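Local coordinates for Lin2634 protein (Listeria innocua, PDB 3MZO), which probably acts as a metal-dependent phosphohydrolase of the HD-domain superfamily, resembling 5'-deoxynucleotidases of the YfbR type, and binds calcium, at residues I162-L167 and T206-K211; E149-N154 and L191-I196; F8-D13 and S71-G76; S40-F45 and R59-K64; Q27-S30 and Y36-T39. All blocks are in the same frame, centred on the assembly; numbering follows the deposited sequence.

Contact 1 of 5, residues I162-L167 and T206-K211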
# COMPACT_ATOMS: atom_id res chain seq x y z
N ILE B 162 23.31 -5.78 10.93
CA ILE B 162 22.47 -5.28 12.03
C ILE B 162 22.39 -6.34 13.17
O ILE B 162 22.51 -6.02 14.34
CB ILE B 162 21.04 -4.92 11.52
CG1 ILE B 162 21.09 -3.70 10.57
CG2 ILE B 162 20.08 -4.64 12.69
CD1 ILE B 162 19.88 -3.53 9.64
N TYR B 163 22.13 -7.58 12.78
CA TYR B 163 22.02 -8.68 13.71
C TYR B 163 23.33 -8.81 14.52
O TYR B 163 23.32 -8.92 15.77
CB TYR B 163 21.72 -9.97 12.93
CG TYR B 163 21.67 -11.22 13.77
CD1 TYR B 163 22.83 -11.96 14.01
CD2 TYR B 163 20.48 -11.65 14.35
CE1 TYR B 163 22.80 -13.12 14.77
CE2 TYR B 163 20.44 -12.81 15.12
CZ TYR B 163 21.60 -13.54 15.34
OH TYR B 163 21.56 -14.68 16.10
N SER B 164 24.45 -8.75 13.81
CA SER B 164 25.76 -8.89 14.43
C SER B 164 26.01 -7.78 15.46
O SER B 164 26.46 -8.05 16.58
CB SER B 164 26.83 -8.90 13.35
OG SER B 164 26.61 -10.01 12.49
N GLU B 165 25.69 -6.55 15.08
CA GLU B 165 25.87 -5.40 15.95
C GLU B 165 24.98 -5.50 17.16
O GLU B 165 25.43 -5.22 18.28
CB GLU B 165 25.58 -4.10 15.21
CG GLU B 165 25.81 -2.79 16.03
CD GLU B 165 24.67 -2.43 17.05
OE1 GLU B 165 23.46 -2.72 16.81
OE2 GLU B 165 25.00 -1.83 18.10
N ALA B 166 23.72 -5.89 16.94
CA ALA B 166 22.75 -6.00 18.01
C ALA B 166 23.19 -7.07 19.01
O ALA B 166 23.28 -6.80 20.21
CB ALA B 166 21.33 -6.25 17.44
N LEU B 167 23.52 -8.27 18.54
CA LEU B 167 23.99 -9.31 19.45
C LEU B 167 25.29 -8.92 20.19
O LEU B 167 25.39 -9.06 21.41
CB LEU B 167 24.15 -10.65 18.72
CG LEU B 167 24.33 -11.89 19.60
CD1 LEU B 167 23.19 -12.10 20.69
CD2 LEU B 167 24.45 -13.10 18.70
N THR B 206 27.91 -18.09 16.86
CA THR B 206 29.09 -18.66 17.52
C THR B 206 30.24 -17.64 17.51
O THR B 206 30.84 -17.36 18.54
CB THR B 206 29.55 -19.98 16.84
OG1 THR B 206 28.61 -21.02 17.16
CG2 THR B 206 30.96 -20.40 17.27
N GLU B 207 30.53 -17.09 16.33
CA GLU B 207 31.59 -16.09 16.17
C GLU B 207 31.44 -14.89 17.08
O GLU B 207 32.41 -14.49 17.75
CB GLU B 207 31.65 -15.60 14.72
CG GLU B 207 32.38 -16.57 13.80
CD GLU B 207 32.23 -16.24 12.32
OE1 GLU B 207 31.60 -15.20 11.98
OE2 GLU B 207 32.74 -17.02 11.49
N ILE B 208 30.23 -14.32 17.11
CA ILE B 208 29.94 -13.18 17.97
C ILE B 208 30.14 -13.55 19.44
O ILE B 208 30.70 -12.75 20.20
CB ILE B 208 28.50 -12.63 17.70
CG1 ILE B 208 28.41 -12.06 16.28
CG2 ILE B 208 28.10 -11.56 18.72
CD1 ILE B 208 27.03 -12.10 15.70
N THR B 209 29.72 -14.75 19.84
CA THR B 209 29.90 -15.24 21.23
C THR B 209 31.38 -15.50 21.59
O THR B 209 31.79 -15.25 22.74
CB THR B 209 29.13 -16.56 21.50
OG1 THR B 209 27.76 -16.40 21.15
CG2 THR B 209 29.28 -17.00 22.97
N THR B 210 32.14 -16.04 20.63
CA THR B 210 33.60 -16.27 20.76
C THR B 210 34.32 -14.93 20.89
O THR B 210 35.11 -14.74 21.83
CB THR B 210 34.21 -17.01 19.53
OG1 THR B 210 33.54 -18.26 19.30
CG2 THR B 210 35.71 -17.27 19.72
N LYS B 211 34.02 -14.02 19.94
CA LYS B 211 34.50 -12.63 19.96
C LYS B 211 34.17 -11.97 21.31
O LYS B 211 35.03 -11.31 21.91
CB LYS B 211 33.91 -11.81 18.80

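Contact 2 of 5, residues E149-N154 and L191-I196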
# COMPACT_ATOMS: atom_id res chain seq x y z
N GLU B 149 14.24 -10.97 8.71
CA GLU B 149 14.66 -10.76 7.33
C GLU B 149 15.66 -11.81 6.84
O GLU B 149 15.56 -12.32 5.72
CB GLU B 149 15.18 -9.32 7.16
CG GLU B 149 14.08 -8.24 7.41
CD GLU B 149 12.88 -8.37 6.46
OE1 GLU B 149 13.09 -8.56 5.25
OE2 GLU B 149 11.71 -8.22 6.91
N ILE B 150 16.62 -12.16 7.70
CA ILE B 150 17.64 -13.13 7.35
C ILE B 150 17.04 -14.51 7.15
O ILE B 150 17.42 -15.23 6.22
CB ILE B 150 18.73 -13.19 8.44
CG1 ILE B 150 19.50 -11.87 8.47
CG2 ILE B 150 19.68 -14.36 8.19
CD1 ILE B 150 20.22 -11.64 9.80
N GLN B 151 16.11 -14.85 8.02
CA GLN B 151 15.33 -16.09 7.93
C GLN B 151 14.65 -16.20 6.58
O GLN B 151 14.60 -17.28 5.99
CB GLN B 151 14.25 -16.11 8.99
CG GLN B 151 14.24 -17.34 9.83
CD GLN B 151 13.17 -17.28 10.91
OE1 GLN B 151 12.81 -16.20 11.41
NE2 GLN B 151 12.65 -18.45 11.26
N LYS B 152 14.11 -15.08 6.10
CA LYS B 152 13.38 -15.04 4.82
C LYS B 152 14.30 -14.93 3.62
O LYS B 152 13.85 -14.89 2.47
CB LYS B 152 12.35 -13.91 4.83
CG LYS B 152 11.27 -14.06 5.87
CD LYS B 152 10.31 -12.85 5.79
CE LYS B 152 9.14 -12.90 6.71
NZ LYS B 152 9.55 -12.72 8.14
N GLY B 153 15.61 -14.92 3.87
CA GLY B 153 16.61 -14.87 2.81
C GLY B 153 16.68 -13.50 2.13
O GLY B 153 16.99 -13.42 0.96
N ASN B 154 16.39 -12.44 2.86
CA ASN B 154 16.52 -11.12 2.32
C ASN B 154 17.91 -10.96 1.71
O ASN B 154 18.91 -11.21 2.36
CB ASN B 154 16.29 -10.07 3.41
CG ASN B 154 16.20 -8.66 2.85
OD1 ASN B 154 17.05 -8.27 2.06
ND2 ASN B 154 15.18 -7.90 3.28
N LEU B 191 17.79 -19.86 17.31
CA LEU B 191 18.67 -20.65 16.43
C LEU B 191 18.17 -22.07 16.20
O LEU B 191 18.59 -22.74 15.26
CB LEU B 191 20.09 -20.67 16.98
CG LEU B 191 20.78 -19.31 17.00
CD1 LEU B 191 22.16 -19.49 17.56
CD2 LEU B 191 20.85 -18.68 15.64
N ALA B 192 17.29 -22.57 17.05
CA ALA B 192 16.62 -23.83 16.77
C ALA B 192 15.47 -23.67 15.74
O ALA B 192 14.85 -24.66 15.37
CB ALA B 192 16.12 -24.49 18.07
N GLU B 193 15.17 -22.45 15.29
CA GLU B 193 14.08 -22.22 14.31
C GLU B 193 14.27 -23.04 13.05
O GLU B 193 15.39 -23.13 12.55
CB GLU B 193 13.99 -20.75 13.89
CG GLU B 193 13.26 -19.85 14.88
CD GLU B 193 11.75 -19.82 14.66
OE1 GLU B 193 11.28 -20.05 13.53
OE2 GLU B 193 11.02 -19.53 15.62
N LYS B 194 13.17 -23.58 12.52
CA LYS B 194 13.22 -24.43 11.32
C LYS B 194 13.68 -23.67 10.09
O LYS B 194 13.07 -22.68 9.73
CB LYS B 194 11.84 -25.05 11.05
CG LYS B 194 11.41 -26.08 12.10
N GLY B 195 14.74 -24.16 9.44
CA GLY B 195 15.33 -23.52 8.24
C GLY B 195 16.57 -22.68 8.52
O GLY B 195 17.32 -22.32 7.60
N ILE B 196 16.81 -22.38 9.79
CA ILE B 196 17.90 -21.47 10.15
C ILE B 196 19.30 -22.05 9.88
O ILE B 196 20.28 -21.30 9.75
CB ILE B 196 17.76 -21.02 11.62
CG1 ILE B 196 18.39 -19.63 11.79
CG2 ILE B 196 18.30 -22.12 12.57
CD1 ILE B 196 19.27 -19.52 13.00

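Contact 3 of 5, residues F8-D13 and S71-G76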
# COMPACT_ATOMS: atom_id res chain seq x y z
N PHE B 8 -2.17 13.87 21.39
CA PHE B 8 -2.87 12.61 21.16
C PHE B 8 -2.93 12.28 19.65
O PHE B 8 -2.77 11.13 19.26
CB PHE B 8 -4.29 12.64 21.76
CG PHE B 8 -4.35 12.47 23.28
CD1 PHE B 8 -3.24 12.13 24.03
CD2 PHE B 8 -5.56 12.58 23.93
CE1 PHE B 8 -3.35 11.96 25.42
CE2 PHE B 8 -5.67 12.42 25.29
CZ PHE B 8 -4.58 12.10 26.04
N GLN B 9 -3.14 13.30 18.80
CA GLN B 9 -3.20 13.05 17.35
C GLN B 9 -1.86 12.61 16.86
O GLN B 9 -1.80 11.71 16.04
CB GLN B 9 -3.57 14.29 16.54
CG GLN B 9 -4.98 14.70 16.69
CD GLN B 9 -5.24 15.96 15.94
OE1 GLN B 9 -4.52 16.96 16.09
NE2 GLN B 9 -6.27 15.94 15.12
N SER B 10 -0.80 13.20 17.42
CA SER B 10 0.55 12.88 17.01
C SER B 10 0.88 11.40 17.21
O SER B 10 1.74 10.86 16.51
CB SER B 10 1.58 13.71 17.79
OG SER B 10 1.82 13.17 19.08
N LEU B 11 0.26 10.76 18.20
CA LEU B 11 0.58 9.35 18.48
C LEU B 11 0.25 8.48 17.26
O LEU B 11 0.98 7.51 16.98
CB LEU B 11 -0.18 8.84 19.72
CG LEU B 11 0.06 9.52 21.03
CD1 LEU B 11 -1.02 9.11 22.12
CD2 LEU B 11 1.45 9.23 21.44
N SER B 12 -0.81 8.82 16.54
CA SER B 12 -1.15 8.15 15.28
C SER B 12 -0.15 8.39 14.15
O SER B 12 0.01 7.53 13.30
CB SER B 12 -2.53 8.56 14.78
OG SER B 12 -3.53 7.90 15.55
N ASP B 13 0.48 9.55 14.14
CA ASP B 13 1.51 9.83 13.16
C ASP B 13 2.70 8.87 13.25
O ASP B 13 3.35 8.60 12.23
CB ASP B 13 1.98 11.28 13.25
CG ASP B 13 0.82 12.29 13.04
OD1 ASP B 13 -0.27 11.90 12.53
OD2 ASP B 13 1.01 13.45 13.37
N SER B 71 10.52 10.87 19.54
CA SER B 71 11.20 11.94 18.78
C SER B 71 11.35 11.66 17.29
O SER B 71 11.65 12.59 16.50
CB SER B 71 12.58 12.26 19.38
OG SER B 71 13.40 11.11 19.50
N GLU B 72 11.17 10.40 16.89
CA GLU B 72 11.21 10.07 15.47
C GLU B 72 10.07 10.76 14.69
O GLU B 72 10.09 10.80 13.45
CB GLU B 72 11.34 8.55 15.23
CG GLU B 72 12.81 8.10 15.41
CD GLU B 72 13.03 6.59 15.42
OE1 GLU B 72 12.44 5.88 14.58
OE2 GLU B 72 13.84 6.11 16.25
N LEU B 73 9.13 11.36 15.42
CA LEU B 73 8.08 12.17 14.80
C LEU B 73 8.66 13.32 14.00
O LEU B 73 8.05 13.73 13.00
CB LEU B 73 7.18 12.79 15.86
CG LEU B 73 5.78 12.29 16.07
CD1 LEU B 73 5.22 13.13 17.20
CD2 LEU B 73 4.94 12.43 14.84
N PHE B 74 9.80 13.86 14.44
CA PHE B 74 10.41 15.05 13.80
C PHE B 74 11.88 14.91 13.36
O PHE B 74 12.37 15.72 12.58
CB PHE B 74 10.22 16.31 14.67
CG PHE B 74 10.33 16.08 16.15
CD1 PHE B 74 11.56 15.99 16.77
CD2 PHE B 74 9.20 16.00 16.94
CE1 PHE B 74 11.66 15.80 18.14
CE2 PHE B 74 9.28 15.80 18.32
CZ PHE B 74 10.51 15.70 18.92
N ILE B 75 12.59 13.88 13.83
CA ILE B 75 13.93 13.61 13.33
C ILE B 75 14.23 12.10 13.35
O ILE B 75 14.11 11.44 14.39
CB ILE B 75 14.99 14.40 14.13
CG1 ILE B 75 16.40 14.06 13.61
CG2 ILE B 75 14.80 14.16 15.65
CD1 ILE B 75 17.50 15.03 14.00
N GLY B 76 14.55 11.55 12.18
CA GLY B 76 14.91 10.14 12.05
C GLY B 76 16.16 9.74 12.80
O GLY B 76 16.97 10.59 13.19

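Contact 4 of 5, residues S40-F45 and R59-K64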
# COMPACT_ATOMS: atom_id res chain seq x y z
N SER B 40 7.03 -4.12 25.74
CA SER B 40 6.76 -5.52 26.12
C SER B 40 7.99 -6.34 26.48
O SER B 40 7.98 -7.07 27.50
CB SER B 40 5.94 -6.20 25.04
OG SER B 40 4.73 -5.48 24.82
N ILE B 41 9.04 -6.20 25.66
CA ILE B 41 10.34 -6.82 25.94
C ILE B 41 10.90 -6.33 27.28
O ILE B 41 11.30 -7.13 28.12
CB ILE B 41 11.35 -6.59 24.75
CG1 ILE B 41 10.90 -7.38 23.50
CG2 ILE B 41 12.79 -6.98 25.14
CD1 ILE B 41 11.48 -6.83 22.16
N ALA B 42 10.88 -5.02 27.51
CA ALA B 42 11.42 -4.44 28.73
C ALA B 42 10.68 -4.95 29.98
O ALA B 42 11.30 -5.26 31.01
CB ALA B 42 11.37 -2.89 28.67
N GLN B 43 9.36 -5.05 29.85
CA GLN B 43 8.48 -5.60 30.88
C GLN B 43 8.90 -7.01 31.23
O GLN B 43 8.88 -7.39 32.40
CB GLN B 43 7.04 -5.60 30.36
CG GLN B 43 5.97 -6.36 31.18
CD GLN B 43 4.59 -6.14 30.62
OE1 GLN B 43 3.87 -5.20 31.02
NE2 GLN B 43 4.21 -6.96 29.67
N PHE B 44 9.24 -7.81 30.22
CA PHE B 44 9.70 -9.14 30.50
C PHE B 44 11.02 -9.12 31.24
O PHE B 44 11.20 -9.83 32.23
CB PHE B 44 9.83 -10.00 29.25
CG PHE B 44 10.54 -11.28 29.52
CD1 PHE B 44 9.90 -12.30 30.16
CD2 PHE B 44 11.89 -11.43 29.20
CE1 PHE B 44 10.58 -13.49 30.49
CE2 PHE B 44 12.56 -12.60 29.50
CZ PHE B 44 11.89 -13.64 30.14
N PHE B 45 11.98 -8.31 30.79
CA PHE B 45 13.25 -8.24 31.51
C PHE B 45 13.09 -7.71 32.94
O PHE B 45 13.83 -8.14 33.85
CB PHE B 45 14.33 -7.48 30.71
CG PHE B 45 14.81 -8.23 29.47
CD1 PHE B 45 15.17 -9.57 29.54
CD2 PHE B 45 14.90 -7.58 28.24
CE1 PHE B 45 15.58 -10.26 28.40
CE2 PHE B 45 15.34 -8.26 27.11
CZ PHE B 45 15.66 -9.59 27.19
N ARG B 59 7.79 2.47 37.09
CA ARG B 59 7.46 3.69 36.39
C ARG B 59 8.61 4.06 35.47
O ARG B 59 8.37 4.42 34.34
CB ARG B 59 7.18 4.84 37.36
CG ARG B 59 6.67 6.07 36.65
CD ARG B 59 6.40 7.20 37.64
NE ARG B 59 5.75 8.30 36.96
CZ ARG B 59 5.20 9.36 37.56
NH1 ARG B 59 5.22 9.46 38.88
NH2 ARG B 59 4.62 10.31 36.84
N ALA B 60 9.86 3.94 35.97
CA ALA B 60 11.04 4.29 35.19
C ALA B 60 11.23 3.32 34.03
O ALA B 60 11.52 3.73 32.92
CB ALA B 60 12.32 4.37 36.07
N LEU B 61 11.02 2.03 34.27
CA LEU B 61 11.20 1.03 33.23
C LEU B 61 10.25 1.30 32.08
O LEU B 61 10.68 1.35 30.93
CB LEU B 61 10.99 -0.38 33.78
CG LEU B 61 11.08 -1.58 32.84
CD1 LEU B 61 11.36 -2.83 33.65
CD2 LEU B 61 9.80 -1.74 32.03
N TYR B 62 8.98 1.45 32.39
CA TYR B 62 7.96 1.64 31.36
C TYR B 62 8.09 2.97 30.64
O TYR B 62 7.96 3.02 29.41
CB TYR B 62 6.56 1.55 31.96
CG TYR B 62 6.06 0.14 32.19
CD1 TYR B 62 5.84 -0.75 31.13
CD2 TYR B 62 5.73 -0.28 33.46
CE1 TYR B 62 5.34 -2.05 31.37
CE2 TYR B 62 5.24 -1.54 33.71
CZ TYR B 62 5.05 -2.43 32.69
OH TYR B 62 4.53 -3.66 33.03
N GLU B 63 8.28 4.04 31.40
CA GLU B 63 8.38 5.35 30.79
C GLU B 63 9.59 5.47 29.84
O GLU B 63 9.48 6.10 28.80
CB GLU B 63 8.31 6.48 31.84
CG GLU B 63 9.54 6.71 32.60
CD GLU B 63 9.34 7.64 33.82
OE1 GLU B 63 8.21 8.13 34.09
OE2 GLU B 63 10.37 7.88 34.49
N LYS B 64 10.71 4.86 30.18
CA LYS B 64 11.86 4.86 29.28
C LYS B 64 11.57 4.10 27.99
O LYS B 64 11.82 4.61 26.89
CB LYS B 64 13.10 4.26 29.98
CG LYS B 64 13.73 5.14 31.03
CD LYS B 64 14.71 4.34 31.92
CE LYS B 64 15.46 5.25 32.91
NZ LYS B 64 16.29 6.23 32.21

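Contact 5 of 5, residues Q27-S30 and Y36-T39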
# COMPACT_ATOMS: atom_id res chain seq x y z
N GLN B 27 8.90 -7.43 5.74
CA GLN B 27 7.95 -6.85 6.69
C GLN B 27 8.45 -5.51 7.22
O GLN B 27 9.57 -5.43 7.73
CB GLN B 27 7.81 -7.75 7.89
CG GLN B 27 7.30 -9.12 7.59
CD GLN B 27 6.96 -9.86 8.84
OE1 GLN B 27 7.39 -10.99 9.03
NE2 GLN B 27 6.20 -9.22 9.73
N GLU B 28 7.63 -4.48 7.11
CA GLU B 28 7.91 -3.14 7.65
C GLU B 28 7.30 -3.07 9.06
O GLU B 28 6.36 -3.80 9.36
CB GLU B 28 7.27 -2.06 6.79
CG GLU B 28 7.94 -1.89 5.40
CD GLU B 28 9.05 -0.83 5.37
OE1 GLU B 28 8.69 0.38 5.30
OE2 GLU B 28 10.25 -1.19 5.35
N HIS B 29 7.84 -2.20 9.88
CA HIS B 29 7.39 -2.02 11.27
C HIS B 29 7.35 -0.54 11.53
O HIS B 29 8.33 0.14 11.24
CB HIS B 29 8.37 -2.68 12.25
CG HIS B 29 8.64 -4.12 11.94
ND1 HIS B 29 7.73 -5.12 12.23
CD2 HIS B 29 9.68 -4.72 11.32
CE1 HIS B 29 8.23 -6.29 11.84
NE2 HIS B 29 9.41 -6.07 11.27
N SER B 30 6.22 -0.01 12.01
CA SER B 30 6.15 1.42 12.34
C SER B 30 6.89 1.71 13.63
O SER B 30 7.19 0.81 14.42
CB SER B 30 4.71 1.91 12.45
OG SER B 30 4.07 1.37 13.61
N TYR B 36 5.80 -0.39 21.09
CA TYR B 36 4.99 -1.44 21.71
C TYR B 36 5.81 -2.68 22.03
O TYR B 36 5.77 -3.19 23.17
CB TYR B 36 3.76 -1.78 20.85
CG TYR B 36 3.11 -3.06 21.30
CD1 TYR B 36 2.41 -3.12 22.51
CD2 TYR B 36 3.25 -4.23 20.57
CE1 TYR B 36 1.83 -4.33 22.98
CE2 TYR B 36 2.69 -5.45 21.03
CZ TYR B 36 1.97 -5.48 22.23
OH TYR B 36 1.41 -6.67 22.69
N LYS B 37 6.59 -3.14 21.07
CA LYS B 37 7.37 -4.35 21.27
C LYS B 37 8.53 -4.14 22.26
O LYS B 37 8.74 -4.97 23.16
CB LYS B 37 7.85 -4.90 19.90
CG LYS B 37 6.71 -5.39 18.98
CD LYS B 37 7.22 -5.98 17.60
CE LYS B 37 7.92 -4.97 16.76
NZ LYS B 37 8.26 -5.51 15.37
N VAL B 38 9.23 -3.01 22.16
CA VAL B 38 10.31 -2.73 23.11
C VAL B 38 9.77 -2.63 24.53
O VAL B 38 10.43 -3.12 25.48
CB VAL B 38 11.11 -1.50 22.70
CG1 VAL B 38 12.10 -1.03 23.78
CG2 VAL B 38 11.90 -1.81 21.38
N THR B 39 8.61 -2.01 24.70
CA THR B 39 8.00 -1.88 26.05
C THR B 39 7.61 -3.28 26.58
O THR B 39 7.91 -3.62 27.73
CB THR B 39 6.85 -0.88 26.06
OG1 THR B 39 7.31 0.35 25.49
CG2 THR B 39 6.38 -0.58 27.49

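Contact 1 of 5, residues I162-L167 and T206-K211
I208 reaches from helix 201-211 into the flank of helix 158-172, where S164 and L167, one turn apart, receive it. This is helix-to-helix packing in the all-helical HD-domain fold; the two short axes approach to 10.3 Å and run in roughly the same direction, 34° apart. The branched isoleucine splits its work. CD1 comes down almost onto the backbone, 3.7 Å from S164 CA, which a residue as small as serine permits. The other branch, CG2, lies 3.9 Å from L167 CG. The first torsion explains the division: with CG1 beside the backbone N and opposite the carbonyl carbon (chi1 -66°), CD1 is sent to the earlier turn and CG2 to the later one. L167 CD2 touches both branches, 4.0 Å from I208 CG2. Farther off, the Y163 ring comes obliquely within 4.4 Å of I208 CD1, measured from Y163 CE1.

Behind this apolar layer, L167 also packs on F182 and L187 of helix 177-191, so the contact belongs to a larger core. The hydroxyls of S164 and Y163 bond to other partners: in the conformer modelled here, S164 OG bonds back to V160 O, and Y163 OH is hydrogen-bonded with T205 OG1.

Contact 2 of 5, residues E149-N154 and L191-I196
Q151 and E193 meet through their polar ends, the amide of one at the carboxylate of the other. The one hydrogen bond between the segments is weak: Q151 NE2 gives to E193 OE1 over 3.1 Å, with the N-H bent to 134°. Amide and carboxylate planes stand nearly at right angles. Glutamine suits the site because its chain, extended beyond CG (chi2 178°), spans the gap from the helix end, while E193 folds at chi2 and brings OE1 back to it. The other oxygen, OE2, has a stronger partner, H5 NE2 of a second subunit, so the carboxylate joins the chain to its neighbour.

Van der Waals contact adds little; Q151 NE2 lies 3.7 Å from E193 CB.

Further bonds shape the two backbones. N154 ND2 gives a nearly straight bond of 2.9 Å to E149 OE1, arriving on the anti side of the carboxylate, and has a second partner in F24 O of an earlier loop. On the facing segment I196 N bonds to E193 O, closing a type II turn with G195 at its positive-phi position. Helix 129-151 ends in a Schellman motif: G153, also at positive phi, bonds from its N to I150 O, and N154 N reaches E149 O at 3.0 Å.

Contact 3 of 5, residues F8-D13 and S71-G76
L73 points its forked end at helix 4-13 and straddles S10 and D13, which lie a turn apart on that helix and both direct their CB atoms toward it. One methyl goes to each: CD1 sits 3.7 Å from S10 CB, and CD2 sits 3.6 Å from D13 CB. Leucine fits because two methyls on one branch point can touch two successive turns at once. At its off-staggered chi1 (-107°) the two methyls lie one against each residue. CD2 also rests near the backbone, 3.9 Å from S10 O.

The two polar residues thus meet L73 mainly by their CB atoms. S10 OG takes the position between its backbone N and carbonyl carbon (chi1 81°); L73 CD1 still passes it at 3.9 Å, but the hydroxyl is bonded to Y7 O and Y70 OH. The reverse side of helix 4-13 faces a second subunit, with F8 on I186 and L11 on Y36 of that chain.

The backbone that carries L73, a 3-10 turn running into a loop, is held by S71 O, which accepts from both F74 N, at 3.0 Å, and I75 N. The same oxygen lies 3.4 Å above one face of the F74 ring, toward its rim. E72, a calcium ligand in a structure of this protein, binds no metal in this chain and forms a salt bridge with K79.

Chemically, the contact is a dispersion seam between a leucine and the aliphatic bases of polar residues; it ties helix 4-13 to the loop just after H68 and D69, with no polar bond from one segment to the other.

Contact 4 of 5, residues S40-F45 and R59-K64
Q43 extends from helix 31-51 to meet Y62 on helix 58-67. Its CB passes 4.1 Å from Y62 CE1. With CG anti to the backbone N (chi1 169°) and the chain extended beyond it, Q43 CG lies 3.6 Å and Q43 CD 3.5 Å from Y62 OH. At the tip, OE1 takes a short hydrogen bond of 2.6 Å from Y62 OH, received in the carbonyl plane on a lone pair. OE1 lies in the plane of the tyrosine ring, at its edge, while the amide stands almost perpendicular to that ring. NE2 in turn bonds to N67 OD1 of a second subunit, so both ends of this buried amide are engaged. Glutamine suits the place because it accepts with one atom and donates with the other.

Beside this polar pair, L61 fills the space between the helices. Its CD2 lies 3.9 Å from A42 CB, and its CD1 lies 3.6 Å from A42 O; the small alanine allows that approach. The short axes come within 9.5 Å and run nearly antiparallel, at 157°. Such a helical pair belongs to the HD-domain core: helix 31-51 carries the calcium ligand H34, and helix 58-67 leads into H68 and D69.

Contact 5 of 5, residues Q27-S30 and Y36-T39
K37 stretches from helix 31-51 to the imidazole of H29, its ammonium end coming up at an oblique angle to the ring. K37 NZ lies 3.2 Å from H29 ND1 and 3.6 Å from H29 CE1, and the two side chains run at about a right angle to one another.

Conformation accounts for the meeting. K37 leaves the helix with CG anti to its carbonyl carbon (chi1 -66°), continues straight at chi2, and makes a single bend at chi3 (-63°) before the last torsion straightens again; the kink delivers NZ to the ring. H29 makes the same choice at its first torsion, with CG beside the backbone N, and its CB points toward the helical segment. Its backbone is hydrogen-bonded with R19, which fixes the loop from which the ring hangs. S30 then ends the loop as the N-cap of helix 31-51: its OG caps a backbone N in the first turn, and S30 N bonds to E33 OE1, the reciprocal arm found in a capping box.

Both polar ends have stronger partners on a second subunit. E15 of that chain accepts from H29 ND1 through OE1 and forms a salt bridge with K37 NZ through OE2, and S12 OG of the same chain also bonds to the lysine. Nearby, in its own chain, D141 makes only a long, weak ion pair with K37.

The side chain of K37 is about 5 Å from that of H34, a calcium ligand. The chemistry therefore suggests that one carboxylate from the neighbour draws histidine and lysine together, binding the subunits beside the metal site.

In the fold
From the N terminus, helix 4-13 opens contact 3, which is closed by the loop after helix 58-67. Nested inside that span are contact 5, joining the loop before helix 31-51 to the helix itself, and then contact 4, joining helix 31-51 to helix 58-67. Contacts 4 and 5 follow in series and touch where Y62 packs on T39; all three meet the second subunit. In the C-terminal half, contact 2 opens at the end of helix 129-151 and contact 1 on helix 158-172; contact 2 closes first, so the two cross. Q27 probably joins contacts 5 and 2, through its backbone N to E149 and, in the conformer given, its side chain to K152.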